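Local coordinates for protein unsaturated chondroitin disaccharide hydrolase (Streptococcus agalactiae, PDB 3WUX) that hydrolyses unsaturated chondroitin, hyaluronan and heparin disaccharides, releasing the unsaturated uronic acid and preferring sulfated substrates, at residues N71-G76 with Y120-T125; G76-A81 with N92-N97; V234-Y239 with S365-S370; S244-Q249 with N277-R282. The protein carries 2 engineered substitutions. All blocks are in the same frame, centred on the assembly; numbering follows the deposited sequence.

Interaction 1: residues N71-G76 with Y120-T125; sequences NGFWTG and YTPSCT
Pro122 pushes its ring against two glycines of the facing helix and provides the largest share of the buried surface. Its CB lies 3.5 Å from Gly72 O and 3.9 Å from Gly76 CA, while CG is 4.0 Å from Gly72 O and approaches the Phe73 ring obliquely, 4.3 Å from Phe73 CD1. Glycine suits position 76 because the space a beta carbon would fill is already taken by the proline ring. The backbone therefore comes close enough for a CA-H...O contact of 3.2 Å from Gly76 CA to Pro122 O. These helices are neighbours in the alpha6/alpha6 barrel of this glycoside hydrolase, and their short segments cross at 47° with axes 7.1 Å apart. A proline, lacking an N-H, fits the place where helix 116-131 kinks and widens into a pi-type turn, in which Tyr120 O accepts from both Cys124 N and Thr125 N. Ser123 packs through carbon: its CB is 3.8 Å from Thr75 CB, with the methyl CG2 of Thr75 against Ser123 CA. Its chi1 of 55° sets OG between the backbone N and the carbonyl carbon, where it bonds back to Leu119 O, a small side chain thus satisfying itself in a buried place. Thr75 divides its two branches, the methyl to this contact and OG1 to Asn97 OD1 on helix 88-106.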
# COMPACT_ATOMS: atom_id res chain seq x y z
N ASN A 71 6.80 -2.60 10.25
CA ASN A 71 6.11 -2.72 11.53
C ASN A 71 4.81 -1.92 11.61
O ASN A 71 3.87 -2.33 12.30
CB ASN A 71 7.04 -2.31 12.67
CG ASN A 71 8.28 -3.17 12.73
OD1 ASN A 71 9.23 -2.97 11.97
ND2 ASN A 71 8.27 -4.15 13.63
N GLY A 72 4.77 -0.79 10.91
CA GLY A 72 3.60 0.06 10.91
C GLY A 72 2.36 -0.61 10.34
O GLY A 72 1.23 -0.24 10.70
N PHE A 73 2.55 -1.58 9.45
CA PHE A 73 1.41 -2.23 8.80
C PHE A 73 0.66 -3.16 9.75
O PHE A 73 -0.53 -3.40 9.56
CB PHE A 73 1.85 -3.00 7.56
CG PHE A 73 2.35 -2.13 6.44
CD1 PHE A 73 1.49 -1.26 5.78
CD2 PHE A 73 3.68 -2.19 6.03
CE1 PHE A 73 1.95 -0.45 4.74
CE2 PHE A 73 4.14 -1.39 5.00
CZ PHE A 73 3.28 -0.52 4.35
N TRP A 74 1.35 -3.70 10.75
CA TRP A 74 0.67 -4.51 11.77
C TRP A 74 -0.22 -3.61 12.63
O TRP A 74 -1.40 -3.91 12.86
CB TRP A 74 1.67 -5.30 12.63
CG TRP A 74 1.13 -5.73 13.99
CD1 TRP A 74 1.45 -5.18 15.20
CD2 TRP A 74 0.17 -6.77 14.26
NE1 TRP A 74 0.74 -5.81 16.21
CE2 TRP A 74 -0.04 -6.79 15.66
CE3 TRP A 74 -0.52 -7.68 13.46
CZ2 TRP A 74 -0.92 -7.69 16.27
CZ3 TRP A 74 -1.40 -8.57 14.06
CH2 TRP A 74 -1.59 -8.57 15.46
N THR A 75 0.32 -2.49 13.10
CA THR A 75 -0.47 -1.55 13.87
C THR A 75 -1.66 -1.04 13.05
O THR A 75 -2.74 -0.80 13.58
CB THR A 75 0.38 -0.37 14.35
OG1 THR A 75 1.59 -0.87 14.93
CG2 THR A 75 -0.38 0.45 15.37
N GLY A 76 -1.45 -0.89 11.74
CA GLY A 76 -2.51 -0.46 10.84
C GLY A 76 -3.67 -1.44 10.79
O GLY A 76 -4.83 -1.02 10.72
N TYR A 120 5.03 5.20 9.94
CA TYR A 120 4.37 6.10 10.89
C TYR A 120 2.92 6.45 10.57
O TYR A 120 2.14 6.78 11.47
CB TYR A 120 5.23 7.34 11.15
CG TYR A 120 6.42 6.96 12.01
CD1 TYR A 120 7.54 6.36 11.45
CD2 TYR A 120 6.38 7.13 13.39
CE1 TYR A 120 8.60 5.96 12.25
CE2 TYR A 120 7.43 6.74 14.19
CZ TYR A 120 8.54 6.15 13.61
OH TYR A 120 9.59 5.75 14.41
N THR A 121 2.55 6.37 9.29
CA THR A 121 1.18 6.70 8.90
C THR A 121 0.13 5.69 9.38
O THR A 121 -0.86 6.09 9.99
CB THR A 121 1.05 6.97 7.37
OG1 THR A 121 1.98 7.98 6.99
CG2 THR A 121 -0.36 7.44 7.03
N PRO A 122 0.33 4.38 9.13
CA PRO A 122 -0.73 3.45 9.53
C PRO A 122 -0.71 3.16 11.01
O PRO A 122 -1.62 2.53 11.53
CB PRO A 122 -0.39 2.15 8.78
CG PRO A 122 0.70 2.51 7.80
CD PRO A 122 1.41 3.68 8.40
N SER A 123 0.34 3.60 11.69
CA SER A 123 0.47 3.36 13.12
C SER A 123 0.10 4.60 13.92
O SER A 123 -0.89 4.62 14.66
CB SER A 123 1.91 2.99 13.44
OG SER A 123 2.76 4.00 12.95
N CYS A 124 0.91 5.64 13.76
CA CYS A 124 0.77 6.87 14.54
C CYS A 124 -0.24 7.85 13.96
O CYS A 124 -1.11 8.34 14.68
CB CYS A 124 2.13 7.54 14.72
SG CYS A 124 3.28 6.43 15.55
N THR A 125 -0.13 8.15 12.66
CA THR A 125 -1.08 9.10 12.09
C THR A 125 -2.51 8.54 12.21
O THR A 125 -3.45 9.29 12.49
CB THR A 125 -0.74 9.48 10.64
OG1 THR A 125 0.65 9.81 10.57
CG2 THR A 125 -1.56 10.70 10.24

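Interaction 2: residues G76-A81 with N92-N97; sequences GCLWLA and NIAHKN. With EDO (1,2-ethanediol), chain K.
Ala94 presses its methyl group onto the six-membered ring of Trp79, joining two consecutive antiparallel helices of the alpha6/alpha6 barrel, 71-85 and 88-106. The short segments run at 148° to each other with their axes 9.2 Å apart. Packing is tightest here: Ala94 CB stands 3.6 Å from the ring centroid, 21° off the normal, a CH-pi contact made over the face but displaced toward the rim, with Trp79 CE2 the nearest ring atom, 3.4 Å from Ala94 CB. A methyl suits the spot because it is small enough for an indole to lie across the helix surface. Ala94 CB is also 3.9 Å from Leu78 CB, so the one methyl touches both leucine and tryptophan. Trp79 keeps CG beside its own backbone N, and its far end swings toward the other helix. Its NE1 meanwhile donates to Ser123 O of helix 116-131, which fixes the ring's rotation.

Outward from this core the contact thins. The side chains of Leu78 and Ile93 cross at about a right angle, with Leu78 CD1 3.9 Å from Ile93 CG2, and Ile93, partly exposed, continues onto Ile44 of helix 26-47. On the other flank His95 leads its ring away from Trp79 toward solvent, as suits a polar aromatic at the edge. Its ND1 is hydrogen-bonded to Glu127, and its NE2 meets O1 of a 1,2-ethanediol, probably from the crystallisation liquor, at 2.8 Å and a nearly straight 169°.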
# COMPACT_ATOMS: atom_id res chain seq x y z
N GLY A 76 -1.45 -0.89 11.74
CA GLY A 76 -2.51 -0.46 10.84
C GLY A 76 -3.67 -1.44 10.79
O GLY A 76 -4.83 -1.02 10.72
N CYS A 77 -3.38 -2.74 10.81
CA CYS A 77 -4.42 -3.76 10.86
C CYS A 77 -5.28 -3.64 12.11
O CYS A 77 -6.49 -3.82 12.06
CB CYS A 77 -3.82 -5.16 10.78
SG CYS A 77 -3.15 -5.59 9.15
N LEU A 78 -4.63 -3.33 13.23
CA LEU A 78 -5.32 -3.18 14.50
C LEU A 78 -6.26 -1.99 14.47
O LEU A 78 -7.41 -2.07 14.92
CB LEU A 78 -4.30 -3.02 15.63
CG LEU A 78 -3.40 -4.23 15.88
CD1 LEU A 78 -2.44 -3.97 17.06
CD2 LEU A 78 -4.24 -5.49 16.13
N TRP A 79 -5.79 -0.86 13.93
CA TRP A 79 -6.63 0.33 13.87
C TRP A 79 -7.83 0.11 12.93
O TRP A 79 -8.96 0.51 13.25
CB TRP A 79 -5.83 1.56 13.45
CG TRP A 79 -4.87 2.11 14.50
CD1 TRP A 79 -3.54 2.37 14.33
CD2 TRP A 79 -5.19 2.49 15.85
NE1 TRP A 79 -3.01 2.88 15.50
CE2 TRP A 79 -4.00 2.96 16.44
CE3 TRP A 79 -6.36 2.48 16.61
CZ2 TRP A 79 -3.94 3.40 17.77
CZ3 TRP A 79 -6.31 2.93 17.93
CH2 TRP A 79 -5.11 3.38 18.49
N LEU A 80 -7.59 -0.50 11.77
CA LEU A 80 -8.67 -0.82 10.83
C LEU A 80 -9.75 -1.69 11.48
O LEU A 80 -10.94 -1.40 11.36
CB LEU A 80 -8.14 -1.53 9.59
CG LEU A 80 -7.29 -0.61 8.70
CD1 LEU A 80 -6.76 -1.38 7.52
CD2 LEU A 80 -8.09 0.61 8.21
N ALA A 81 -9.32 -2.73 12.18
CA ALA A 81 -10.24 -3.59 12.93
C ALA A 81 -11.00 -2.79 14.00
O ALA A 81 -12.20 -3.01 14.21
CB ALA A 81 -9.51 -4.76 13.55
N ASN A 92 -6.00 -0.26 22.77
CA ASN A 92 -4.98 -0.33 23.82
C ASN A 92 -3.67 -0.87 23.27
O ASN A 92 -2.61 -0.27 23.44
CB ASN A 92 -5.49 -1.20 24.99
CG ASN A 92 -4.58 -1.13 26.20
OD1 ASN A 92 -3.54 -1.79 26.24
ND2 ASN A 92 -4.98 -0.35 27.20
N ILE A 93 -3.75 -1.99 22.56
CA ILE A 93 -2.56 -2.62 21.99
C ILE A 93 -1.91 -1.77 20.91
O ILE A 93 -0.68 -1.61 20.89
CB ILE A 93 -2.90 -3.97 21.38
CG1 ILE A 93 -3.56 -4.86 22.43
CG2 ILE A 93 -1.64 -4.62 20.83
CD1 ILE A 93 -4.18 -6.09 21.85
N ALA A 94 -2.71 -1.24 19.99
CA ALA A 94 -2.17 -0.37 18.95
C ALA A 94 -1.55 0.91 19.53
O ALA A 94 -0.56 1.43 19.00
CB ALA A 94 -3.22 -0.07 17.87
N HIS A 95 -2.10 1.43 20.63
CA HIS A 95 -1.47 2.59 21.26
C HIS A 95 -0.11 2.26 21.88
O HIS A 95 0.79 3.10 21.90
CB HIS A 95 -2.37 3.29 22.27
CG HIS A 95 -1.76 4.52 22.85
ND1 HIS A 95 -1.49 5.64 22.07
CD2 HIS A 95 -1.35 4.82 24.10
CE1 HIS A 95 -0.94 6.57 22.84
NE2 HIS A 95 -0.85 6.10 24.07
N LYS A 96 0.04 1.03 22.39
CA LYS A 96 1.36 0.57 22.83
C LYS A 96 2.34 0.56 21.67
O LYS A 96 3.51 0.93 21.83
CB LYS A 96 1.28 -0.83 23.43
CG LYS A 96 0.95 -0.85 24.91
CD LYS A 96 1.14 -2.25 25.47
CE LYS A 96 1.24 -2.23 27.00
NZ LYS A 96 2.63 -1.94 27.49
N ASN A 97 1.88 0.11 20.50
CA ASN A 97 2.72 0.18 19.31
C ASN A 97 3.14 1.61 19.04
O ASN A 97 4.32 1.89 18.81
CB ASN A 97 2.01 -0.35 18.06
CG ASN A 97 1.79 -1.86 18.07
OD1 ASN A 97 1.11 -2.39 17.19
ND2 ASN A 97 2.35 -2.55 19.05
C1 EDO K . 0.18 8.56 25.98
O1 EDO K . 0.13 7.20 26.43
C2 EDO K . -1.21 8.99 25.52
O2 EDO K . -1.17 10.30 24.96

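Interaction 3: residues V234-Y239 with S365-S370; sequences VTRQGY and SWHSGS. Engineered in segment 365-370: Ser370 (natural residue Lys). With EDO (1,2-ethanediol), chain L.
His367 reaches across to the 234-239 loop from a type I beta turn, Trp366 to Gly369, which closes through a G1 beta bulge formed by Gly369 and the engineered Ser370 (lysine in nature) facing Ser365. Arg236 and His367 pass each other at a slant, guanidinium and imidazole planes 47° apart, with Arg236 CG 3.2 Å from His367 ND1. The arginine bends at chi2 and chi3, which turns its guanidinium back on its own loop: NH1 bonds Gln237 O at 2.7 Å, and NH2 forms a salt bridge with Asp241. Trp366 CE3 lies 3.7 Å above the imidazole plane, over the ring centre, while His367 CE1, at the edge, is 3.1 Å from Gly238 O and 3.0 Å from Tyr239 O. Tyr239 and Trp366 lie side by side and point the same way, their planes at 58°, and the indole stacks on Trp291. Glycine suits position 238 because its backbone angles would jam a beta carbon against the preceding carbonyl. Thr235, Ser365 and Ser368 bind substrate, their small hydroxyls consistent with a site that receives a sugar: Ser365 OG lies 3.1 Å from Ser368 OG and 3.3 Å from Thr235 OG1, hydrogen-bonded to both.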
# COMPACT_ATOMS: atom_id res chain seq x y z
N VAL A 234 19.67 -1.52 -0.99
CA VAL A 234 18.77 -1.37 -2.13
C VAL A 234 18.51 -2.73 -2.77
O VAL A 234 19.43 -3.38 -3.26
CB VAL A 234 19.35 -0.41 -3.18
CG1 VAL A 234 18.38 -0.24 -4.35
CG2 VAL A 234 19.65 0.94 -2.54
N THR A 235 17.25 -3.17 -2.75
CA THR A 235 16.90 -4.48 -3.29
C THR A 235 16.32 -4.42 -4.70
O THR A 235 15.43 -3.62 -4.99
CB THR A 235 15.94 -5.25 -2.34
OG1 THR A 235 15.24 -6.27 -3.08
CG2 THR A 235 14.92 -4.30 -1.71
N ARG A 236 16.85 -5.27 -5.57
CA ARG A 236 16.31 -5.45 -6.91
C ARG A 236 14.86 -5.94 -6.83
O ARG A 236 14.57 -6.97 -6.23
CB ARG A 236 17.17 -6.46 -7.68
CG ARG A 236 16.49 -7.15 -8.85
CD ARG A 236 16.62 -6.36 -10.15
NE ARG A 236 15.32 -5.86 -10.59
CZ ARG A 236 15.11 -5.22 -11.74
NH1 ARG A 236 13.88 -4.81 -12.05
NH2 ARG A 236 16.12 -4.98 -12.57
N GLN A 237 13.94 -5.16 -7.41
CA GLN A 237 12.54 -5.55 -7.48
C GLN A 237 12.12 -5.57 -8.94
O GLN A 237 12.58 -4.74 -9.73
CB GLN A 237 11.66 -4.56 -6.71
CG GLN A 237 12.00 -4.44 -5.24
CD GLN A 237 11.44 -5.58 -4.39
OE1 GLN A 237 10.88 -6.56 -4.90
NE2 GLN A 237 11.59 -5.45 -3.07
N GLY A 238 11.25 -6.50 -9.30
CA GLY A 238 10.86 -6.66 -10.69
C GLY A 238 11.79 -7.67 -11.34
O GLY A 238 12.95 -7.79 -10.93
N TYR A 239 11.28 -8.38 -12.33
CA TYR A 239 12.04 -9.44 -13.00
C TYR A 239 13.28 -8.90 -13.70
O TYR A 239 14.37 -9.49 -13.62
CB TYR A 239 11.16 -10.16 -14.02
CG TYR A 239 11.90 -11.28 -14.74
CD1 TYR A 239 12.13 -12.49 -14.11
CD2 TYR A 239 12.40 -11.10 -16.03
CE1 TYR A 239 12.81 -13.51 -14.75
CE2 TYR A 239 13.08 -12.11 -16.68
CZ TYR A 239 13.29 -13.31 -16.02
OH TYR A 239 13.97 -14.33 -16.65
N SER A 365 10.44 -10.31 -2.13
CA SER A 365 11.56 -10.02 -3.03
C SER A 365 11.97 -11.26 -3.82
O SER A 365 12.66 -12.14 -3.31
CB SER A 365 12.75 -9.48 -2.25
OG SER A 365 13.84 -9.22 -3.12
N TRP A 366 11.54 -11.31 -5.08
CA TRP A 366 11.75 -12.48 -5.91
C TRP A 366 13.23 -12.84 -6.05
O TRP A 366 13.62 -13.98 -5.81
CB TRP A 366 11.15 -12.26 -7.29
CG TRP A 366 11.07 -13.50 -8.12
CD1 TRP A 366 10.10 -14.45 -8.07
CD2 TRP A 366 11.98 -13.90 -9.14
NE1 TRP A 366 10.35 -15.43 -9.00
CE2 TRP A 366 11.51 -15.12 -9.67
CE3 TRP A 366 13.16 -13.35 -9.66
CZ2 TRP A 366 12.17 -15.79 -10.70
CZ3 TRP A 366 13.81 -14.03 -10.68
CH2 TRP A 366 13.32 -15.23 -11.19
N HIS A 367 14.05 -11.86 -6.43
CA HIS A 367 15.45 -12.12 -6.71
C HIS A 367 16.25 -12.61 -5.50
O HIS A 367 17.14 -13.46 -5.64
CB HIS A 367 16.13 -10.91 -7.35
CG HIS A 367 15.92 -10.83 -8.83
ND1 HIS A 367 15.04 -9.96 -9.42
CD2 HIS A 367 16.48 -11.55 -9.85
CE1 HIS A 367 15.06 -10.12 -10.73
NE2 HIS A 367 15.92 -11.08 -11.02
N SER A 368 15.94 -12.10 -4.32
CA SER A 368 16.67 -12.49 -3.12
C SER A 368 16.07 -13.74 -2.48
O SER A 368 16.59 -14.24 -1.48
CB SER A 368 16.72 -11.34 -2.11
OG SER A 368 15.49 -11.23 -1.41
N GLY A 369 14.98 -14.23 -3.06
CA GLY A 369 14.31 -15.42 -2.54
C GLY A 369 13.55 -15.23 -1.23
O GLY A 369 13.29 -16.21 -0.53
N SER A 370 13.20 -13.99 -0.89
CA SER A 370 12.48 -13.74 0.36
C SER A 370 10.98 -13.62 0.15
O SER A 370 10.53 -12.96 -0.80
CB SER A 370 13.00 -12.47 1.03
OG SER A 370 14.30 -12.15 0.59
C1 EDO L . 9.84 -16.87 3.62
O1 EDO L . 9.60 -15.53 4.05
C2 EDO L . 11.34 -17.06 3.40
O2 EDO L . 11.74 -16.27 2.28

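Interaction 4: residues S244-Q249 with N277-R282; sequences SWARGQ and NYFLNR. With EDO (1,2-ethanediol), chain F; EDO (1,2-ethanediol), chain I.
Ser244 OG and Tyr278 OH share a hydrogen bond of 2.6 Å, the serine oxygen meeting the tyrosine near the plane of its ring. A short serine just ahead of a helix and a long tyrosine on the next one can span the gap in this way. Arg282 lies over one face of the same phenol ring, its CZ 3.3 Å above the plane and offset toward the rim, while NH1 reaches back to Tyr278 O at 2.9 Å, in the carbonyl plane and on a lone pair. The guanidinium is further held by a salt bridge to Glu10 and by ethanediol, which NE bonds through O1 and NH2 weakly through O2, so several partners hold it flat against the ring.

Gln249 serves both aromatic residues. Its chi1 of -162° sends CG to 3.7 Å from Phe279 CD1, near the plane of that ring, and the bend at chi2 (64°) then turns the amide so that NE2 lies 3.7 Å from Tyr278 CD1. The buried amide is satisfied at both ends by backbone, with OE1 accepting from Ala217 N and NE2 donating to Ser215 O; a glutamine can serve both needs. Phe279 also turns its edge to Ala246, with CE1 3.8 Å from Ala246 O.

Arg247, which binds substrate, points away from this packing; its NE and NH2 hold a second ethanediol. The contact joins helices 246-263 and 266-281 of the alpha6/alpha6 barrel, with helix 305-319 touching Ala246 and Phe279, and helix 329-347 closing over Phe279 and Leu280.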
# COMPACT_ATOMS: atom_id res chain seq x y z
N SER A 244 7.74 -5.21 -15.65
CA SER A 244 6.81 -4.33 -14.93
C SER A 244 6.40 -4.94 -13.59
O SER A 244 5.38 -5.62 -13.50
CB SER A 244 5.58 -4.05 -15.80
OG SER A 244 5.95 -3.41 -17.01
N TRP A 245 7.21 -4.69 -12.58
CA TRP A 245 6.97 -5.13 -11.21
C TRP A 245 5.56 -4.72 -10.77
O TRP A 245 5.20 -3.55 -10.86
CB TRP A 245 8.01 -4.48 -10.31
CG TRP A 245 7.98 -4.90 -8.88
CD1 TRP A 245 7.73 -6.15 -8.38
CD2 TRP A 245 8.22 -4.06 -7.75
NE1 TRP A 245 7.81 -6.13 -7.01
CE2 TRP A 245 8.10 -4.86 -6.60
CE3 TRP A 245 8.53 -2.70 -7.61
CZ2 TRP A 245 8.28 -4.34 -5.32
CZ3 TRP A 245 8.70 -2.19 -6.35
CH2 TRP A 245 8.57 -3.00 -5.21
N ALA A 246 4.77 -5.68 -10.31
CA ALA A 246 3.36 -5.41 -10.06
C ALA A 246 3.14 -4.49 -8.87
O ALA A 246 2.30 -3.59 -8.93
CB ALA A 246 2.59 -6.71 -9.89
N ARG A 247 3.88 -4.70 -7.79
CA ARG A 247 3.67 -3.86 -6.61
C ARG A 247 4.12 -2.43 -6.90
O ARG A 247 3.52 -1.48 -6.41
CB ARG A 247 4.37 -4.43 -5.38
CG ARG A 247 4.18 -3.57 -4.12
CD ARG A 247 4.35 -4.37 -2.85
NE ARG A 247 5.73 -4.78 -2.61
CZ ARG A 247 6.17 -6.03 -2.70
NH1 ARG A 247 5.34 -7.01 -3.03
NH2 ARG A 247 7.45 -6.30 -2.46
N GLY A 248 5.15 -2.27 -7.73
CA GLY A 248 5.60 -0.94 -8.09
C GLY A 248 4.53 -0.20 -8.85
O GLY A 248 4.28 0.99 -8.61
N GLN A 249 3.89 -0.91 -9.77
CA GLN A 249 2.78 -0.37 -10.54
C GLN A 249 1.68 0.08 -9.57
O GLN A 249 1.10 1.16 -9.73
CB GLN A 249 2.22 -1.44 -11.47
CG GLN A 249 1.37 -0.90 -12.61
CD GLN A 249 2.17 -0.03 -13.56
OE1 GLN A 249 3.39 -0.17 -13.64
NE2 GLN A 249 1.50 0.87 -14.27
N ASN A 277 -4.72 1.59 -16.18
CA ASN A 277 -5.11 0.82 -17.36
C ASN A 277 -4.00 -0.17 -17.74
O ASN A 277 -4.28 -1.30 -18.13
CB ASN A 277 -5.47 1.73 -18.54
CG ASN A 277 -6.69 2.59 -18.27
OD1 ASN A 277 -7.28 2.54 -17.19
ND2 ASN A 277 -7.07 3.41 -19.26
N TYR A 278 -2.75 0.26 -17.59
CA TYR A 278 -1.60 -0.62 -17.85
C TYR A 278 -1.68 -1.88 -16.96
O TYR A 278 -1.48 -3.00 -17.42
CB TYR A 278 -0.29 0.16 -17.61
CG TYR A 278 0.96 -0.61 -17.98
CD1 TYR A 278 1.55 -1.48 -17.08
CD2 TYR A 278 1.57 -0.44 -19.22
CE1 TYR A 278 2.69 -2.19 -17.40
CE2 TYR A 278 2.71 -1.14 -19.55
CZ TYR A 278 3.26 -2.02 -18.64
OH TYR A 278 4.39 -2.72 -18.96
N PHE A 279 -2.01 -1.67 -15.69
CA PHE A 279 -2.12 -2.76 -14.72
C PHE A 279 -3.29 -3.70 -15.08
O PHE A 279 -3.13 -4.93 -15.12
CB PHE A 279 -2.30 -2.13 -13.33
CG PHE A 279 -2.31 -3.12 -12.16
CD1 PHE A 279 -1.14 -3.41 -11.47
CD2 PHE A 279 -3.51 -3.67 -11.71
CE1 PHE A 279 -1.15 -4.29 -10.37
CE2 PHE A 279 -3.53 -4.53 -10.61
CZ PHE A 279 -2.35 -4.85 -9.94
N LEU A 280 -4.46 -3.12 -15.33
CA LEU A 280 -5.68 -3.90 -15.58
C LEU A 280 -5.52 -4.75 -16.83
O LEU A 280 -5.98 -5.89 -16.89
CB LEU A 280 -6.88 -2.98 -15.76
CG LEU A 280 -7.31 -2.19 -14.51
CD1 LEU A 280 -8.49 -1.29 -14.86
CD2 LEU A 280 -7.69 -3.14 -13.38
N ASN A 281 -4.86 -4.19 -17.83
CA ASN A 281 -4.67 -4.88 -19.10
C ASN A 281 -3.73 -6.07 -19.00
O ASN A 281 -3.70 -6.91 -19.89
CB ASN A 281 -4.20 -3.90 -20.17
CG ASN A 281 -5.32 -3.04 -20.68
OD1 ASN A 281 -6.50 -3.37 -20.48
ND2 ASN A 281 -4.98 -1.94 -21.35
N ARG A 282 -2.97 -6.13 -17.91
CA ARG A 282 -2.05 -7.25 -17.70
C ARG A 282 -2.46 -8.16 -16.55
O ARG A 282 -1.66 -8.96 -16.06
CB ARG A 282 -0.61 -6.74 -17.56
CG ARG A 282 -0.03 -6.22 -18.89
CD ARG A 282 1.03 -5.15 -18.69
NE ARG A 282 1.43 -4.53 -19.96
CZ ARG A 282 0.72 -3.61 -20.61
NH1 ARG A 282 -0.44 -3.19 -20.11
NH2 ARG A 282 1.16 -3.12 -21.77
C1 EDO F . 9.35 -3.40 -0.58
O1 EDO F . 9.48 -4.70 -1.16
C2 EDO F . 7.94 -2.89 -0.83
O2 EDO F . 7.76 -2.59 -2.21
C1 EDO I . 4.08 -4.86 -21.83
O1 EDO I . 3.50 -6.10 -21.40
C2 EDO I . 3.65 -4.52 -23.25
O2 EDO I . 3.59 -3.10 -23.41

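Overall arrangement
Interactions 1 and 2 form one continuous block: they share Gly76, their centres are 8 Å apart, and Pro122 O packs 3.4 Å from Trp79 CD1 between them. Interaction 4 lies on the opposite side of the chain's centre, 26 Å from interaction 1 between centres. Interaction 3 closes the chain loop in which interaction 4 is nested, and the two touch where Gln237 and Gly238 pack on Trp245. Together 3 and 4 supply substrate-binding Thr235, Ser365, Ser368 and Arg247. Interaction 1 lies close to the site: Phe73 comes, side chain to side chain, within about 5 Å of Trp251 and about 7 Å of Asn115, the engineered nucleophile position. Interaction 2 stays away from it.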